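Local coordinates for putative cell adhesion protein (Parabacteroides distasonis, PDB 3LIU), which probably serves as a fimbrillin-type subunit of a bacterial surface pilus, with a presumed role in cell adhesion, at residues Val48-Val53 against Val58-Asp63; Val87-Ala92 against Thr98-Ala103; Lys130-Thr135 against Asn142-Asp147. One frame throughout, in Å; residues are numbered along the deposited sequence.

Interaction 1 of 3, residues Val48-Val53 against Val58-Asp63; sequences VGVFGV and VIYTKD
V48 lies over one face of the Y60 ring, its CB 3.6 Å from CZ and displaced toward the hydroxyl-bearing rim. The two residues face each other across the antiparallel beta hairpin formed by strands 45-52 and 57-66, part of the FimA-like domain. The geometry is that of a CH-pi contact, with CB 26° off the ring normal, and V48 CG1 continues the overlap beyond the ring to reach Y60 OH at 3.5 Å. Y60 CG sits between its backbone N and carbonyl carbon (chi1 55°), the crowded position, and this leans the ring back across the hairpin onto V48. V50 meets the same ring at its edge, near the ring plane, through CG2. A serine in place of Y60 would probably leave V48 CB without the aromatic surface it rests on and open a gap beside V50.

Four backbone bonds hold the two strands in register. V48 and Y60 form one hydrogen-bonded pair, and V50 and V58 form the next, where V50 N reaches V58 O at 2.7 Å. The non-hydrogen-bonded pair between them is G49 with I59. Here I59 CG1 lies 3.9 Å from G49 CA, and a CB on G49 would run into F51 CE2; the F51 ring lies too close to admit a side chain there. On this face F51 and I59 pack obliquely, CZ to CD1 at 3.8 Å, and the F51 ring also touches A103. Beside G49, the carbonyl O of V48 receives a CA-H...O contact from I59 CA at 3.2 Å.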
loop_
_atom_site.group_PDB
_atom_site.type_symbol
_atom_site.label_atom_id
_atom_site.label_comp_id
_atom_site.label_asym_id
_atom_site.label_seq_id
_atom_site.Cartn_x
_atom_site.Cartn_y
_atom_site.Cartn_z
ATOM N N VAL A 48 9.663 -3.025 -18.210
ATOM C CA VAL A 48 10.895 -2.244 -18.193
ATOM C C VAL A 48 10.728 -1.054 -19.142
ATOM O O VAL A 48 10.319 -1.199 -20.307
ATOM C CB VAL A 48 12.088 -3.111 -18.619
ATOM C CG1 VAL A 48 13.391 -2.302 -18.628
ATOM C CG2 VAL A 48 12.210 -4.372 -17.708
ATOM N N GLY A 49 10.994 0.131 -18.627
ATOM C CA GLY A 49 10.978 1.332 -19.456
ATOM C C GLY A 49 12.399 1.813 -19.587
ATOM O O GLY A 49 13.071 2.070 -18.554
ATOM N N VAL A 50 12.865 1.932 -20.828
ATOM C CA VAL A 50 14.225 2.455 -21.099
ATOM C C VAL A 50 14.094 3.783 -21.867
ATOM O O VAL A 50 13.561 3.793 -22.976
ATOM C CB VAL A 50 15.005 1.454 -21.992
ATOM C CG1 VAL A 50 16.478 1.881 -22.150
ATOM C CG2 VAL A 50 14.931 0.055 -21.410
ATOM N N PHE A 51 14.580 4.880 -21.300
ATOM C CA PHE A 51 14.380 6.215 -21.885
ATOM C C PHE A 51 15.734 6.892 -22.132
ATOM O O PHE A 51 16.467 7.273 -21.202
ATOM C CB PHE A 51 13.457 7.065 -20.982
ATOM C CG PHE A 51 12.065 6.495 -20.822
ATOM C CD1 PHE A 51 11.045 6.821 -21.700
ATOM C CD2 PHE A 51 11.785 5.612 -19.801
ATOM C CE1 PHE A 51 9.757 6.285 -21.534
ATOM C CE2 PHE A 51 10.543 5.075 -19.640
ATOM C CZ PHE A 51 9.514 5.410 -20.503
ATOM N N GLY A 52 16.088 7.013 -23.398
ATOM C CA GLY A 52 17.385 7.579 -23.748
ATOM C C GLY A 52 17.399 9.053 -23.410
ATOM O O GLY A 52 16.369 9.698 -23.430
ATOM N N VAL A 53 18.565 9.597 -23.094
ATOM C CA VAL A 53 18.618 11.007 -22.713
ATOM C C VAL A 53 18.251 11.916 -23.890
ATOM O O VAL A 53 17.811 13.006 -23.667
ATOM C CB VAL A 53 20.001 11.415 -22.160
ATOM C CG1 VAL A 53 20.225 10.751 -20.818
ATOM C CG2 VAL A 53 21.085 11.079 -23.146
ATOM N N VAL A 58 12.189 2.747 -25.252
ATOM C CA VAL A 58 11.790 1.372 -25.469
ATOM C C VAL A 58 11.168 0.864 -24.187
ATOM O O VAL A 58 11.817 0.884 -23.120
ATOM C CB VAL A 58 12.980 0.474 -25.842
ATOM C CG1 VAL A 58 12.505 -0.915 -26.186
ATOM C CG2 VAL A 58 13.723 1.050 -27.058
ATOM N N ILE A 59 9.917 0.424 -24.272
ATOM C CA ILE A 59 9.197 -0.149 -23.117
ATOM C C ILE A 59 8.635 -1.500 -23.484
ATOM O O ILE A 59 8.070 -1.649 -24.563
ATOM C CB ILE A 59 8.008 0.723 -22.667
ATOM C CG1 ILE A 59 8.479 2.160 -22.349
ATOM C CG2 ILE A 59 7.282 0.072 -21.437
ATOM C CD1 ILE A 59 7.980 3.211 -23.259
ATOM N N TYR A 60 8.792 -2.485 -22.605
ATOM C CA TYR A 60 8.338 -3.836 -22.877
ATOM C C TYR A 60 7.976 -4.563 -21.611
ATOM O O TYR A 60 8.441 -4.213 -20.520
ATOM C CB TYR A 60 9.405 -4.643 -23.615
ATOM C CG TYR A 60 10.732 -4.681 -22.907
ATOM C CD1 TYR A 60 11.605 -3.610 -22.994
ATOM C CD2 TYR A 60 11.131 -5.790 -22.167
ATOM C CE1 TYR A 60 12.858 -3.635 -22.362
ATOM C CE2 TYR A 60 12.389 -5.816 -21.522
ATOM C CZ TYR A 60 13.223 -4.713 -21.622
ATOM O OH TYR A 60 14.446 -4.679 -21.019
ATOM N N THR A 61 7.180 -5.615 -21.767
ATOM C CA THR A 61 6.754 -6.464 -20.641
ATOM C C THR A 61 6.982 -7.927 -20.997
ATOM O O THR A 61 6.621 -8.366 -22.089
ATOM C CB THR A 61 5.271 -6.260 -20.249
ATOM O OG1 THR A 61 5.062 -4.919 -19.807
ATOM C CG2 THR A 61 4.855 -7.212 -19.054
ATOM N N LYS A 62 7.590 -8.657 -20.082
ATOM C CA LYS A 62 7.874 -10.073 -20.236
ATOM C C LYS A 62 7.611 -10.778 -18.926
ATOM O O LYS A 62 7.528 -10.166 -17.845
ATOM C CB LYS A 62 9.338 -10.325 -20.638
ATOM C CG LYS A 62 9.708 -9.649 -21.978
ATOM C CD LYS A 62 11.098 -9.943 -22.475
ATOM C CE LYS A 62 11.218 -9.514 -23.962
ATOM N NZ LYS A 62 12.624 -9.224 -24.331
ATOM N N ASP A 63 7.429 -12.079 -19.030
ATOM C CA ASP A 63 7.294 -12.911 -17.838
ATOM C C ASP A 63 8.663 -12.974 -17.214
ATOM O O ASP A 63 9.703 -13.038 -17.936
ATOM C CB ASP A 63 6.762 -14.314 -18.198
ATOM C CG ASP A 63 5.286 -14.293 -18.534
ATOM O OD1 ASP A 63 4.607 -13.280 -18.273
ATOM O OD2 ASP A 63 4.788 -15.289 -19.067
#

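Interaction 2 of 3, residues Val87-Ala92 against Thr98-Ala103; sequences VVVANA and TELAKA
No flat group takes part where L100 meets V89 and A92: neither ring faces nor amide or carboxylate edges are involved, and the touching surfaces are methyl groups alone. The contact packs the last part of helix 94-101, a short helix beside the beta domain of this FimA-family protein, against the end of strand 82-90 and the turn that follows it.

One branch of L100 does the work. CD1 lies 4.2 Å from V89 CG2 and the same distance, 4.2 Å, from A92 CB, so a single methyl bridges strand and turn. L100 CG is anti to its own carbonyl carbon (chi1 -69°), and the extended second torsion carries CD1 outward from the helix to meet both partners. The strand side is shaped by N91, whose left-handed backbone conformation bends the chain as the strand ends; A92 beyond it directs its CB toward the helix, as V89 does.

Around this contact, F109 of helix 106-110 packs on V89, and T47 and T112 touch L100. The turn also has a polar tie to the same helix, since Q97 NE2 hydrogen-bonds A92 O.

With no polar bond linking L100 to V89 or A92, this part of the fit rests on dispersion and burial of hydrocarbon, and the directional link between helix and turn comes from Q97 instead.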
loop_
_atom_site.group_PDB
_atom_site.type_symbol
_atom_site.label_atom_id
_atom_site.label_comp_id
_atom_site.label_asym_id
_atom_site.label_seq_id
_atom_site.Cartn_x
_atom_site.Cartn_y
_atom_site.Cartn_z
ATOM N N VAL A 87 13.591 2.073 -15.520
ATOM C CA VAL A 87 12.763 1.759 -14.368
ATOM C C VAL A 87 12.039 0.425 -14.618
ATOM O O VAL A 87 11.647 0.103 -15.741
ATOM C CB VAL A 87 11.786 2.929 -14.017
ATOM C CG1 VAL A 87 11.013 3.418 -15.258
ATOM C CG2 VAL A 87 10.821 2.532 -12.882
ATOM N N VAL A 88 11.886 -0.359 -13.565
ATOM C CA VAL A 88 11.300 -1.660 -13.661
ATOM C C VAL A 88 10.071 -1.678 -12.784
ATOM O O VAL A 88 10.125 -1.263 -11.618
ATOM C CB VAL A 88 12.295 -2.717 -13.157
ATOM C CG1 VAL A 88 11.705 -4.141 -13.244
ATOM C CG2 VAL A 88 13.587 -2.596 -13.941
ATOM N N VAL A 89 8.974 -2.190 -13.342
ATOM C CA VAL A 89 7.742 -2.387 -12.626
ATOM C C VAL A 89 7.374 -3.869 -12.632
ATOM O O VAL A 89 7.241 -4.493 -13.679
ATOM C CB VAL A 89 6.565 -1.561 -13.253
ATOM C CG1 VAL A 89 5.212 -1.900 -12.515
ATOM C CG2 VAL A 89 6.856 -0.047 -13.178
ATOM N N ALA A 90 7.164 -4.436 -11.463
ATOM C CA ALA A 90 6.665 -5.816 -11.346
ATOM C C ALA A 90 5.158 -5.855 -11.245
ATOM O O ALA A 90 4.545 -5.043 -10.533
ATOM C CB ALA A 90 7.280 -6.533 -10.106
ATOM N N ASN A 91 4.577 -6.838 -11.933
ATOM C CA ASN A 91 3.181 -7.246 -11.745
ATOM C C ASN A 91 2.158 -6.173 -12.177
ATOM O O ASN A 91 1.099 -6.047 -11.596
ATOM C CB ASN A 91 2.948 -7.682 -10.295
ATOM C CG ASN A 91 3.828 -8.872 -9.890
ATOM O OD1 ASN A 91 4.087 -9.742 -10.698
ATOM N ND2 ASN A 91 4.334 -8.868 -8.649
ATOM N N ALA A 92 2.505 -5.371 -13.173
ATOM C CA ALA A 92 1.564 -4.391 -13.696
ATOM C C ALA A 92 0.341 -5.087 -14.291
ATOM O O ALA A 92 0.467 -6.059 -15.066
ATOM C CB ALA A 92 2.229 -3.488 -14.726
ATOM N N THR A 98 0.004 -1.493 -20.993
ATOM C CA THR A 98 -0.163 -0.738 -22.201
ATOM C C THR A 98 0.012 0.739 -21.960
ATOM O O THR A 98 0.672 1.440 -22.754
ATOM C CB THR A 98 -1.535 -1.004 -22.822
ATOM O OG1 THR A 98 -1.612 -2.381 -23.166
ATOM C CG2 THR A 98 -1.707 -0.167 -24.090
ATOM N N GLU A 99 -0.552 1.224 -20.866
ATOM C CA GLU A 99 -0.344 2.622 -20.486
ATOM C C GLU A 99 1.150 2.935 -20.340
ATOM O O GLU A 99 1.627 3.940 -20.840
ATOM C CB GLU A 99 -1.085 2.946 -19.185
ATOM C CG GLU A 99 -2.600 2.980 -19.348
ATOM C CD GLU A 99 -3.346 3.346 -18.065
ATOM O OE1 GLU A 99 -2.729 3.553 -17.017
ATOM O OE2 GLU A 99 -4.582 3.429 -18.102
ATOM N N LEU A 100 1.875 2.040 -19.674
ATOM C CA LEU A 100 3.295 2.214 -19.516
ATOM C C LEU A 100 3.982 2.182 -20.900
ATOM O O LEU A 100 4.895 2.966 -21.151
ATOM C CB LEU A 100 3.869 1.162 -18.548
ATOM C CG LEU A 100 3.521 1.235 -17.044
ATOM C CD1 LEU A 100 4.034 -0.060 -16.334
ATOM C CD2 LEU A 100 4.035 2.514 -16.320
ATOM N N ALA A 101 3.519 1.322 -21.810
ATOM C CA ALA A 101 4.163 1.182 -23.107
ATOM C C ALA A 101 3.926 2.446 -23.973
ATOM O O ALA A 101 4.656 2.686 -24.931
ATOM C CB ALA A 101 3.690 -0.065 -23.813
ATOM N N LYS A 102 2.927 3.260 -23.620
ATOM C CA LYS A 102 2.691 4.503 -24.339
ATOM C C LYS A 102 3.435 5.700 -23.760
ATOM O O LYS A 102 3.429 6.744 -24.380
ATOM C CB LYS A 102 1.188 4.811 -24.391
ATOM C CG LYS A 102 0.355 3.831 -25.199
ATOM C CD LYS A 102 -1.139 3.922 -24.836
ATOM C CE LYS A 102 -2.051 3.438 -25.976
ATOM N NZ LYS A 102 -3.512 3.680 -25.644
ATOM N N ALA A 103 4.092 5.562 -22.608
ATOM C CA ALA A 103 4.951 6.633 -22.078
ATOM C C ALA A 103 6.006 7.128 -23.084
ATOM O O ALA A 103 6.674 6.333 -23.767
ATOM C CB ALA A 103 5.684 6.185 -20.793
#

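Interaction 3 of 3, residues Lys130-Thr135 against Asn142-Asp147; sequences KVLDVT and NYIGYD
The N142 side chain, whose OD1 lies beside the carbonyl O of T135, is gripped at both ends of its amide: OD1 accepts a hydrogen bond from V137 N, in the connection that follows strand 127-136, while ND2 donates to Q18 O. This fixes which way round the amide sits. T135 O is 4.1 Å from OD1, and the two oxygens make no bond. The amide therefore ties strand 141-144 to the connection and to strand 16-24 instead.

Strands 127-136 and 141-144 run nearly antiparallel, at 158°, yet their axes approach no closer than 9.5 Å. They are not paired edge to edge but face one another across a layer of side chains, and the turn joining them makes a beta-arch within a beta-sandwich, consistent with the transthyretin-like family of the domain. L132 and V134 hydrogen-bond through their backbones to V86 and A84 on one side of the interface, and N142 does so to Q18 and A20 on the other.

I144 reaches between the layers with both branches. CG2, anti to the backbone N, meets L132 CD1 at 3.9 Å, while CG1, anti to the carbonyl carbon (chi1 -61°), carries CD1 toward V134 CG2 at 4.2 Å. L132 and I144 reach past one another from facing strands, and Y164 touches both. Each side also packs within its own layer, I144 on L19 and V134 on V86.

The layers thus meet through aliphatic branches without a polar bond between the two segments, while the buried N142 amide is satisfied by V137 N and Q18 O at one end of the arch.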
loop_
_atom_site.group_PDB
_atom_site.type_symbol
_atom_site.label_atom_id
_atom_site.label_comp_id
_atom_site.label_asym_id
_atom_site.label_seq_id
_atom_site.Cartn_x
_atom_site.Cartn_y
_atom_site.Cartn_z
ATOM N N LYS A 130 13.787 2.019 -8.337
ATOM C CA LYS A 130 14.079 3.443 -8.529
ATOM C C LYS A 130 14.428 3.661 -9.967
ATOM O O LYS A 130 14.566 2.688 -10.725
ATOM C CB LYS A 130 15.242 3.863 -7.659
ATOM C CG LYS A 130 16.638 3.376 -8.117
ATOM C CD LYS A 130 17.730 4.005 -7.232
ATOM C CE LYS A 130 19.080 3.277 -7.288
ATOM N NZ LYS A 130 20.112 4.219 -6.742
ATOM N N VAL A 131 14.633 4.919 -10.353
ATOM C CA VAL A 131 15.096 5.210 -11.693
ATOM C C VAL A 131 16.612 5.034 -11.767
ATOM O O VAL A 131 17.318 5.637 -10.980
ATOM C CB VAL A 131 14.698 6.645 -12.146
ATOM C CG1 VAL A 131 15.277 6.966 -13.507
ATOM C CG2 VAL A 131 13.167 6.797 -12.192
ATOM N N LEU A 132 17.078 4.185 -12.684
ATOM C CA LEU A 132 18.505 3.871 -12.862
ATOM C C LEU A 132 19.083 4.723 -13.964
ATOM O O LEU A 132 18.399 5.040 -14.937
ATOM C CB LEU A 132 18.699 2.379 -13.236
ATOM C CG LEU A 132 17.965 1.371 -12.336
ATOM C CD1 LEU A 132 18.132 -0.085 -12.792
ATOM C CD2 LEU A 132 18.478 1.515 -10.944
ATOM N N ASP A 133 20.332 5.120 -13.814
ATOM C CA ASP A 133 21.047 5.797 -14.885
ATOM C C ASP A 133 22.191 4.915 -15.393
ATOM O O ASP A 133 23.099 4.628 -14.645
ATOM C CB ASP A 133 21.583 7.149 -14.381
ATOM C CG ASP A 133 22.391 7.886 -15.446
ATOM O OD1 ASP A 133 21.878 8.065 -16.576
ATOM O OD2 ASP A 133 23.533 8.284 -15.153
ATOM N N VAL A 134 22.166 4.527 -16.653
ATOM C CA VAL A 134 23.170 3.648 -17.227
ATOM C C VAL A 134 23.594 4.109 -18.620
ATOM O O VAL A 134 22.873 4.854 -19.301
ATOM C CB VAL A 134 22.646 2.193 -17.332
ATOM C CG1 VAL A 134 22.283 1.663 -15.949
ATOM C CG2 VAL A 134 21.469 2.093 -18.313
ATOM N N THR A 135 24.770 3.675 -19.047
ATOM C CA THR A 135 25.190 3.888 -20.442
ATOM C C THR A 135 25.217 2.551 -21.168
ATOM O O THR A 135 25.997 1.657 -20.835
ATOM C CB THR A 135 26.527 4.623 -20.527
ATOM O OG1 THR A 135 26.379 5.861 -19.838
ATOM C CG2 THR A 135 26.956 4.883 -22.014
ATOM N N ASN A 142 23.928 -5.697 -23.050
ATOM C CA ASN A 142 24.088 -4.968 -21.794
ATOM C C ASN A 142 23.305 -5.654 -20.685
ATOM O O ASN A 142 22.123 -5.977 -20.860
ATOM C CB ASN A 142 23.611 -3.525 -21.900
ATOM C CG ASN A 142 24.459 -2.711 -22.832
ATOM O OD1 ASN A 142 25.440 -2.088 -22.413
ATOM N ND2 ASN A 142 24.093 -2.703 -24.098
ATOM N N TYR A 143 23.959 -5.836 -19.541
ATOM C CA TYR A 143 23.312 -6.465 -18.407
ATOM C C TYR A 143 23.075 -5.439 -17.293
ATOM O O TYR A 143 23.926 -4.571 -17.038
ATOM C CB TYR A 143 24.195 -7.604 -17.885
ATOM C CG TYR A 143 24.367 -8.762 -18.832
ATOM C CD1 TYR A 143 23.353 -9.680 -18.996
ATOM C CD2 TYR A 143 25.557 -8.950 -19.527
ATOM C CE1 TYR A 143 23.485 -10.728 -19.847
ATOM C CE2 TYR A 143 25.706 -10.012 -20.383
ATOM C CZ TYR A 143 24.650 -10.895 -20.538
ATOM O OH TYR A 143 24.725 -11.974 -21.366
ATOM N N ILE A 144 21.912 -5.529 -16.649
ATOM C CA ILE A 144 21.643 -4.774 -15.443
ATOM C C ILE A 144 21.251 -5.725 -14.341
ATOM O O ILE A 144 20.199 -6.402 -14.396
ATOM C CB ILE A 144 20.552 -3.718 -15.659
ATOM C CG1 ILE A 144 21.010 -2.730 -16.736
ATOM C CG2 ILE A 144 20.209 -3.023 -14.318
ATOM C CD1 ILE A 144 19.951 -1.677 -17.129
ATOM N N GLY A 145 22.108 -5.783 -13.330
ATOM C CA GLY A 145 21.847 -6.569 -12.138
ATOM C C GLY A 145 22.528 -7.923 -12.076
ATOM O O GLY A 145 22.222 -8.711 -11.179
ATOM N N TYR A 146 23.467 -8.189 -12.991
ATOM C CA TYR A 146 24.078 -9.516 -13.094
ATOM C C TYR A 146 25.452 -9.601 -12.443
ATOM O O TYR A 146 26.080 -10.661 -12.457
ATOM C CB TYR A 146 24.190 -9.913 -14.563
ATOM C CG TYR A 146 22.915 -10.342 -15.191
ATOM C CD1 TYR A 146 21.947 -9.410 -15.570
ATOM C CD2 TYR A 146 22.664 -11.687 -15.429
ATOM C CE1 TYR A 146 20.766 -9.823 -16.178
ATOM C CE2 TYR A 146 21.499 -12.105 -16.042
ATOM C CZ TYR A 146 20.546 -11.173 -16.393
ATOM O OH TYR A 146 19.394 -11.615 -16.998
ATOM N N ASP A 147 25.936 -8.497 -11.889
ATOM C CA ASP A 147 27.213 -8.514 -11.173
ATOM C C ASP A 147 27.261 -7.340 -10.211
ATOM O O ASP A 147 26.454 -6.408 -10.319
ATOM C CB ASP A 147 28.355 -8.418 -12.159
ATOM C CG ASP A 147 29.634 -9.022 -11.635
ATOM O OD1 ASP A 147 29.648 -9.524 -10.492
ATOM O OD2 ASP A 147 30.619 -8.978 -12.385
#

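Overall arrangement
All three contacts are largely buried, but they join different parts of the same beta domain. Interaction 1 is pairing within a sheet and alone relies on backbone hydrogen bonds. Interactions 2 and 3 pack opposing elements through aliphatic side chains, a helix on a strand end in one and two strand layers in the other. Interactions 1 and 2 touch: G49 N probably bonds to V87 O, and the end of the helix and the residues after it pack on the hairpin face that carries F51 and I59. Strands 45-52, 82-90 and 127-136, neighbours in turn, link all three. T135 of interaction 3 is the only exposed residue among those that touch across a contact.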